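Local coordinates for outer surface protein (Borrelia burgdorferi, PDB 5IZT) that is of unknown molecular function but belongs to the BbCRASP-1-like (PFam54_60) family of Borrelia outer surface proteins, some of whose members bind complement regulators, at residues A245-D257 and M287-L299. Sequence-based numbering, arbitrary orientation. Where two conformers were deposited one is given.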
ATOM      1  N   ALA A 245       3.245 -14.308   8.421  1.00 19.14           N
ATOM      2  CA  ALA A 245       1.912 -13.829   8.090  1.00 20.69           C
ATOM      3  C   ALA A 245       1.556 -12.590   8.902  1.00 21.06           C
ATOM      4  O   ALA A 245       0.870 -11.696   8.393  1.00 15.79           O
ATOM      5  CB  ALA A 245       0.864 -14.931   8.287  1.00 16.87           C
ATOM      6  N   GLU A 246       1.960 -12.530  10.176  1.00 17.19           N
ATOM      7  CA  GLU A 246       1.710 -11.305  10.937  1.00 16.70           C
ATOM      8  C   GLU A 246       2.359 -10.106  10.251  1.00 19.39           C
ATOM      9  O   GLU A 246       1.749  -9.034  10.130  1.00 18.22           O
ATOM     10  CB  GLU A 246       2.236 -11.449  12.365  1.00 19.54           C
ATOM     11  CG  GLU A 246       1.569 -12.558  13.163  1.00 32.53           C
ATOM     12  CD  GLU A 246       2.363 -12.967  14.403  1.00 48.76           C
ATOM     13  OE1 GLU A 246       3.439 -12.380  14.647  1.00 46.08           O
ATOM     14  OE2 GLU A 246       1.913 -13.891  15.124  1.00 56.45           O
ATOM     15  N   ASN A 247       3.589 -10.284   9.775  1.00 17.75           N
ATOM     16  CA  ASN A 247       4.292  -9.200   9.090  1.00 22.98           C
ATOM     17  C   ASN A 247       3.520  -8.727   7.861  1.00 20.40           C
ATOM     18  O   ASN A 247       3.396  -7.517   7.618  1.00 18.67           O
ATOM     19  CB  ASN A 247       5.689  -9.673   8.692  1.00 24.59           C
ATOM     20  CG  ASN A 247       6.532  -8.561   8.092  1.00 38.47           C
ATOM     21  OD1 ASN A 247       6.953  -7.646   8.798  1.00 45.47           O
ATOM     22  ND2 ASN A 247       6.772  -8.627   6.793  1.00 39.96           N
ATOM     23  N   GLU A 248       2.980  -9.665   7.078  1.00 18.98           N
ATOM     24  CA  GLU A 248       2.286  -9.277   5.857  1.00 17.07           C
ATOM     25  C   GLU A 248       0.914  -8.679   6.138  1.00 14.20           C
ATOM     26  O   GLU A 248       0.515  -7.716   5.472  1.00 17.20           O
ATOM     27  CB  GLU A 248       2.142 -10.469   4.907  1.00 18.63           C
ATOM     28  CG  GLU A 248       1.482 -10.054   3.601  1.00 30.69           C
ATOM     29  CD  GLU A 248       2.067 -10.703   2.376  1.00 46.10           C
ATOM     30  OE1 GLU A 248       1.320 -11.429   1.690  1.00 54.19           O
ATOM     31  OE2 GLU A 248       3.263 -10.501   2.100  1.00 45.25           O
ATOM     32  N   ARG A 249       0.158  -9.234   7.098  1.00 13.42           N
ATOM     33  CA  ARG A 249      -1.079  -8.568   7.495  1.00 15.16           C
ATOM     34  C   ARG A 249      -0.808  -7.142   7.948  1.00 20.58           C
ATOM     35  O   ARG A 249      -1.618  -6.241   7.704  1.00 18.93           O
ATOM     36  CB  ARG A 249      -1.785  -9.336   8.621  1.00 16.44           C
ATOM     37  CG  ARG A 249      -2.169 -10.761   8.248  1.00 15.43           C
ATOM     38  CD  ARG A 249      -3.133 -11.335   9.273  1.00 13.40           C
ATOM     39  NE  ARG A 249      -2.556 -11.542  10.602  1.00 14.98           N
ATOM     40  CZ  ARG A 249      -2.015 -12.686  11.005  1.00 20.35           C
ATOM     41  NH1 ARG A 249      -1.935 -13.720  10.158  1.00 14.73           N
ATOM     42  NH2 ARG A 249      -1.572 -12.811  12.255  1.00 16.05           N
ATOM     43  N   ASN A 250       0.332  -6.914   8.587  1.00 18.18           N
ATOM     44  CA  ASN A 250       0.610  -5.558   9.038  0.50 20.96           C
ATOM     45  C   ASN A 250       0.894  -4.607   7.884  1.00 18.55           C
ATOM     46  O   ASN A 250       0.741  -3.388   8.059  1.00 17.12           O
ATOM     47  CB  ASN A 250       1.753  -5.569  10.046  0.50 26.39           C
ATOM     48  CG  ASN A 250       1.258  -5.832  11.456  0.50 28.36           C
ATOM     49  OD1 ASN A 250       0.725  -6.900  11.749  0.50 30.93           O
ATOM     50  ND2 ASN A 250       1.409  -4.847  12.328  0.50 32.74           N
ATOM     51  N   LYS A 251       1.284  -5.118   6.708  1.00 17.79           N
ATOM     52  CA  LYS A 251       1.389  -4.226   5.552  1.00 18.62           C
ATOM     53  C   LYS A 251       0.016  -3.704   5.145  1.00 17.46           C
ATOM     54  O   LYS A 251      -0.109  -2.552   4.716  1.00 13.67           O
ATOM     55  CB  LYS A 251       2.054  -4.938   4.377  1.00 19.37           C
ATOM     56  CG  LYS A 251       3.407  -5.551   4.752  1.00 24.05           C
ATOM     57  CD  LYS A 251       4.543  -4.880   4.088  1.00 31.06           C
ATOM     58  CE  LYS A 251       5.868  -5.499   4.545  1.00 36.13           C
ATOM     59  NZ  LYS A 251       6.541  -4.624   5.543  1.00 40.49           N
ATOM     60  N   PHE A 252      -1.024  -4.548   5.222  1.00 14.41           N
ATOM     61  CA  PHE A 252      -2.370  -4.049   4.944  1.00 11.97           C
ATOM     62  C   PHE A 252      -2.798  -3.029   5.994  1.00 13.85           C
ATOM     63  O   PHE A 252      -3.419  -2.009   5.663  1.00 14.62           O
ATOM     64  CB  PHE A 252      -3.402  -5.182   4.885  1.00 12.35           C
ATOM     65  CG  PHE A 252      -4.776  -4.686   4.552  1.00 18.76           C
ATOM     66  CD1 PHE A 252      -5.079  -4.269   3.247  1.00 22.27           C
ATOM     67  CD2 PHE A 252      -5.748  -4.567   5.541  1.00 20.07           C
ATOM     68  CE1 PHE A 252      -6.340  -3.771   2.933  1.00 25.29           C
ATOM     69  CE2 PHE A 252      -7.030  -4.055   5.237  1.00 17.55           C
ATOM     70  CZ  PHE A 252      -7.324  -3.669   3.927  1.00 18.98           C
ATOM     71  N   TYR A 253      -2.493  -3.288   7.260  1.00 14.31           N
ATOM     72  CA  TYR A 253      -2.822  -2.308   8.304  1.00 14.03           C
ATOM     73  C   TYR A 253      -2.089  -0.997   8.070  1.00 19.84           C
ATOM     74  O   TYR A 253      -2.642   0.090   8.304  1.00 15.73           O
ATOM     75  CB  TYR A 253      -2.485  -2.867   9.687  1.00 15.03           C
ATOM     76  CG  TYR A 253      -3.144  -4.201   9.983  1.00 17.91           C
ATOM     77  CD1 TYR A 253      -4.360  -4.540   9.396  1.00 16.04           C
ATOM     78  CD2 TYR A 253      -2.530  -5.139  10.822  1.00 18.88           C
ATOM     79  CE1 TYR A 253      -4.960  -5.780   9.639  1.00 15.76           C
ATOM     80  CE2 TYR A 253      -3.137  -6.395  11.076  1.00 19.59           C
ATOM     81  CZ  TYR A 253      -4.342  -6.697  10.489  1.00 15.98           C
ATOM     82  OH  TYR A 253      -4.947  -7.925  10.740  1.00 18.15           O
ATOM     83  N   ALA A 254      -0.833  -1.079   7.614  1.00 18.90           N
ATOM     84  CA  ALA A 254      -0.054   0.120   7.325  1.00 20.36           C
ATOM     85  C   ALA A 254      -0.632   0.896   6.148  1.00 16.77           C
ATOM     86  O   ALA A 254      -0.606   2.133   6.141  1.00 16.76           O
ATOM     87  CB  ALA A 254       1.398  -0.254   7.045  1.00 17.22           C
ATOM     88  N   LEU A 255      -1.137   0.183   5.138  1.00 14.60           N
ATOM     89  CA  LEU A 255      -1.785   0.829   4.002  1.00 14.86           C
ATOM     90  C   LEU A 255      -2.986   1.658   4.446  1.00 20.42           C
ATOM     91  O   LEU A 255      -3.259   2.730   3.881  1.00 17.78           O
ATOM     92  CB  LEU A 255      -2.220  -0.241   2.995  1.00 13.87           C
ATOM     93  CG  LEU A 255      -3.071   0.219   1.819  1.00 14.13           C
ATOM     94  CD1 LEU A 255      -2.306   1.217   0.934  1.00 16.52           C
ATOM     95  CD2 LEU A 255      -3.517  -1.024   1.032  1.00 24.22           C
ATOM     96  N   MET A 256      -3.714   1.166   5.452  1.00 18.91           N
ATOM     97  CA  MET A 256      -4.858   1.841   6.054  1.00 17.44           C
ATOM     98  C   MET A 256      -4.460   2.762   7.200  1.00 18.03           C
ATOM     99  O   MET A 256      -5.324   3.159   7.999  1.00 16.16           O
ATOM    100  CB  MET A 256      -5.868   0.794   6.545  1.00 15.91           C
ATOM    101  CG  MET A 256      -6.201  -0.190   5.464  1.00 24.01           C
ATOM    102  SD  MET A 256      -7.230   0.654   4.254  1.00 29.95           S
ATOM    103  CE  MET A 256      -8.808   0.477   5.078  1.00 36.34           C
ATOM    104  N   ASP A 257      -3.169   3.104   7.308  1.00 16.48           N
ATOM    105  CA  ASP A 257      -2.654   4.052   8.305  1.00 18.06           C
ATOM    106  C   ASP A 257      -2.961   3.631   9.743  1.00 17.94           C
ATOM    107  O   ASP A 257      -3.139   4.474  10.633  1.00 19.32           O
ATOM    108  CB  ASP A 257      -3.164   5.463   8.018  1.00 22.24           C
ATOM    109  CG  ASP A 257      -2.622   6.008   6.697  1.00 28.98           C
ATOM    110  OD1 ASP A 257      -1.404   5.883   6.448  1.00 27.66           O
ATOM    111  OD2 ASP A 257      -3.406   6.554   5.906  1.00 27.38           O
ATOM    112  N   MET A 287      -7.604  -7.652  -2.035  1.00 14.09           N
ATOM    113  CA  MET A 287      -6.542  -7.669  -1.032  0.72 13.03           C
ATOM    114  C   MET A 287      -5.165  -7.676  -1.687  1.00 15.97           C
ATOM    115  O   MET A 287      -4.241  -7.005  -1.204  1.00 12.82           O
ATOM    116  CB  MET A 287      -6.697  -8.874  -0.100  0.72 15.58           C
ATOM    117  CG  MET A 287      -5.598  -8.927   0.971  0.72 16.36           C
ATOM    118  SD  MET A 287      -5.526  -7.447   2.026  0.72 14.82           S
ATOM    119  CE  MET A 287      -7.083  -7.570   2.921  0.72 18.23           C
ATOM    120  N   ILE A 288      -5.004  -8.419  -2.785  1.00 12.86           N
ATOM    121  CA  ILE A 288      -3.716  -8.419  -3.479  1.00 11.33           C
ATOM    122  C   ILE A 288      -3.379  -7.010  -3.965  1.00 14.75           C
ATOM    123  O   ILE A 288      -2.216  -6.588  -3.921  1.00 13.06           O
ATOM    124  CB  ILE A 288      -3.727  -9.437  -4.640  1.00 16.13           C
ATOM    125  CG1 ILE A 288      -3.621 -10.867  -4.109  1.00 16.58           C
ATOM    126  CG2 ILE A 288      -2.590  -9.140  -5.647  1.00 24.34           C
ATOM    127  CD1 ILE A 288      -3.858 -11.941  -5.171  1.00 20.33           C
ATOM    128  N   SER A 289      -4.380  -6.263  -4.444  1.00 13.15           N
ATOM    129  CA  SER A 289      -4.099  -4.915  -4.931  1.00 13.12           C
ATOM    130  C   SER A 289      -3.632  -4.017  -3.799  1.00 17.56           C
ATOM    131  O   SER A 289      -2.787  -3.143  -4.011  1.00 13.28           O
ATOM    132  CB  SER A 289      -5.318  -4.296  -5.626  1.00 13.48           C
ATOM    133  OG  SER A 289      -6.296  -3.826  -4.695  1.00 15.90           O
ATOM    134  N   GLY A 290      -4.156  -4.211  -2.597  1.00 10.86           N
ATOM    135  CA  GLY A 290      -3.733  -3.382  -1.482  1.00 11.82           C
ATOM    136  C   GLY A 290      -2.369  -3.785  -0.958  1.00 18.15           C
ATOM    137  O   GLY A 290      -1.479  -2.944  -0.786  1.00 12.94           O
ATOM    138  N   LEU A 291      -2.184  -5.080  -0.712  1.00 11.12           N
ATOM    139  CA  LEU A 291      -0.877  -5.563  -0.270  1.00 14.77           C
ATOM    140  C   LEU A 291       0.221  -5.170  -1.253  1.00 13.79           C
ATOM    141  O   LEU A 291       1.307  -4.730  -0.853  1.00 16.51           O
ATOM    142  CB  LEU A 291      -0.917  -7.079  -0.120  1.00 11.76           C
ATOM    143  CG  LEU A 291      -1.700  -7.616   1.071  1.00 17.53           C
ATOM    144  CD1 LEU A 291      -1.720  -9.133   0.992  1.00 23.07           C
ATOM    145  CD2 LEU A 291      -1.038  -7.158   2.378  1.00 18.05           C
ATOM    146  N   GLY A 292      -0.021  -5.373  -2.543  1.00 12.54           N
ATOM    147  CA  GLY A 292       1.000  -5.026  -3.525  1.00 16.45           C
ATOM    148  C   GLY A 292       1.300  -3.538  -3.553  1.00 18.38           C
ATOM    149  O   GLY A 292       2.443  -3.132  -3.779  1.00 14.60           O
ATOM    150  N   THR A 293       0.281  -2.706  -3.336  1.00 15.02           N
ATOM    151  CA  THR A 293       0.501  -1.268  -3.273  1.00 16.00           C
ATOM    152  C   THR A 293       1.454  -0.915  -2.137  1.00 16.22           C
ATOM    153  O   THR A 293       2.403  -0.141  -2.321  1.00 14.17           O
ATOM    154  CB  THR A 293      -0.827  -0.544  -3.080  1.00 18.31           C
ATOM    155  OG1 THR A 293      -1.631  -0.715  -4.237  1.00 16.01           O
ATOM    156  CG2 THR A 293      -0.618   0.962  -2.841  1.00 16.13           C
ATOM    157  N   GLN A 294       1.192  -1.443  -0.945  1.00 11.54           N
ATOM    158  CA  GLN A 294       2.027  -1.081   0.197  1.00 18.00           C
ATOM    159  C   GLN A 294       3.421  -1.683   0.066  1.00 20.68           C
ATOM    160  O   GLN A 294       4.418  -1.043   0.425  1.00 16.78           O
ATOM    161  CB  GLN A 294       1.365  -1.530   1.503  1.00 13.40           C
ATOM    162  CG  GLN A 294       2.113  -1.075   2.769  1.00 11.46           C
ATOM    163  CD  GLN A 294       2.063   0.429   2.970  1.00 17.85           C
ATOM    164  OE1 GLN A 294       1.199   1.107   2.418  1.00 18.49           O
ATOM    165  NE2 GLN A 294       2.995   0.957   3.763  1.00 17.59           N
ATOM    166  N   ILE A 295       3.517  -2.911  -0.453  1.00 11.76           N
ATOM    167  CA  ILE A 295       4.821  -3.550  -0.554  1.00 16.86           C
ATOM    168  C   ILE A 295       5.702  -2.771  -1.519  1.00 12.86           C
ATOM    169  O   ILE A 295       6.863  -2.465  -1.216  1.00 18.13           O
ATOM    170  CB  ILE A 295       4.666  -5.015  -0.990  1.00 19.94           C
ATOM    171  CG1 ILE A 295       4.025  -5.826   0.155  1.00 19.88           C
ATOM    172  CG2 ILE A 295       6.027  -5.572  -1.410  1.00 21.14           C
ATOM    173  CD1 ILE A 295       3.565  -7.236  -0.245  1.00 23.09           C
ATOM    174  N   SER A 296       5.166  -2.445  -2.699  1.00 14.40           N
ATOM    175  CA  SER A 296       5.951  -1.678  -3.670  1.00 15.97           C
ATOM    176  C   SER A 296       6.298  -0.301  -3.136  1.00 17.53           C
ATOM    177  O   SER A 296       7.395   0.205  -3.391  1.00 14.43           O
ATOM    178  CB  SER A 296       5.197  -1.531  -4.990  1.00 16.51           C
ATOM    179  OG  SER A 296       5.131  -2.762  -5.700  1.00 15.17           O
ATOM    180  N   PHE A 297       5.345   0.347  -2.463  1.00 15.70           N
ATOM    181  CA  PHE A 297       5.588   1.661  -1.860  1.00 16.81           C
ATOM    182  C   PHE A 297       6.790   1.620  -0.921  1.00 19.71           C
ATOM    183  O   PHE A 297       7.697   2.459  -1.016  1.00 17.99           O
ATOM    184  CB  PHE A 297       4.320   2.118  -1.122  1.00 14.91           C
ATOM    185  CG  PHE A 297       4.469   3.399  -0.365  1.00 17.82           C
ATOM    186  CD1 PHE A 297       4.430   4.625  -1.029  1.00 23.18           C
ATOM    187  CD2 PHE A 297       4.620   3.392   1.003  1.00 15.87           C
ATOM    188  CE1 PHE A 297       4.543   5.819  -0.321  1.00 25.00           C
ATOM    189  CE2 PHE A 297       4.742   4.592   1.725  1.00 20.29           C
ATOM    190  CZ  PHE A 297       4.715   5.800   1.056  1.00 23.57           C
ATOM    191  N   GLU A 298       6.831   0.636  -0.017  1.00 16.03           N
ATOM    192  CA  GLU A 298       7.937   0.570   0.940  1.00 14.35           C
ATOM    193  C   GLU A 298       9.264   0.259   0.252  1.00 19.25           C
ATOM    194  O   GLU A 298      10.317   0.782   0.650  1.00 17.97           O
ATOM    195  CB  GLU A 298       7.626  -0.471   2.026  1.00 18.11           C
ATOM    196  CG  GLU A 298       6.488  -0.048   2.954  1.00 19.38           C
ATOM    197  CD  GLU A 298       6.175  -1.066   4.049  1.00 26.51           C
ATOM    198  OE1 GLU A 298       6.995  -1.977   4.298  1.00 30.52           O
ATOM    199  OE2 GLU A 298       5.086  -0.950   4.656  1.00 21.11           O
ATOM    200  N   LEU A 299       9.252  -0.626  -0.748  1.00 21.87           N
ATOM    201  CA  LEU A 299      10.486  -0.916  -1.479  1.00 19.52           C
ATOM    202  C   LEU A 299      10.975   0.317  -2.243  1.00 14.10           C
ATOM    203  O   LEU A 299      12.184   0.554  -2.353  1.00 18.74           O
ATOM    204  CB  LEU A 299      10.269  -2.099  -2.432  1.00 17.82           C
ATOM    205  CG  LEU A 299      10.098  -3.500  -1.826  1.00 20.81           C
ATOM    206  CD1 LEU A 299       9.603  -4.456  -2.879  1.00 30.21           C
ATOM    207  CD2 LEU A 299      11.423  -4.012  -1.232  1.00 19.54           C
TER
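Helix 243-255 packs crosswise on the long helix 280-316, and Phe-252, Leu-255 and Lys-251 meet it through Met-287, Gly-290, Leu-291, Gln-294, Ile-295 and Glu-298. The segment axes cross at 88° and approach to 8.7 Å. At one end lies a Met-aromatic contact: in the conformer given, Met-287 CE sits over the middle of the Phe-252 ring, 3.8 Å from its centroid, while SD lies obliquely, 3.4 Å from Phe-252 CD1. The thioether chain suits this place because it bends at chi2 and chi3, laying its methyl on the flat face; Met-256 CG covers the opposite face near the rim. Beside it, Gly-290 leaves room for Leu-255, whose CD2 presses to 3.5 Å from Gly-290 CA, tighter than usual. Leu-291 CD2 rests against Glu-248 O and Phe-252 CB. The Glu-248 carboxylate accepts from the backbone N of Ile-224 and Ser-225. In Gln-294, CG anti to the backbone N (chi1 -175°) and a bend at chi2 lay the amide alongside Leu-255: OE1 lies 3.4 Å from Leu-255 CA and accepts from Arg-343 NE of helix 322-359, while NE2 gives a nearly straight bond (168°) to the anti lone pair of Glu-298 OE2, 3.0 Å away. Lys-251 inserts as a knob among Leu-291, Gln-294, Ile-295 and Glu-298; its methylenes pass Ile-295, and NZ forms a salt bridge with Glu-298 OE1 at 3.0 Å, on the syn side. Two partners thus hold that carboxylate at the partly exposed end of a nearly perpendicular helix-helix packing in an all-helical BbCRASP-1-like domain.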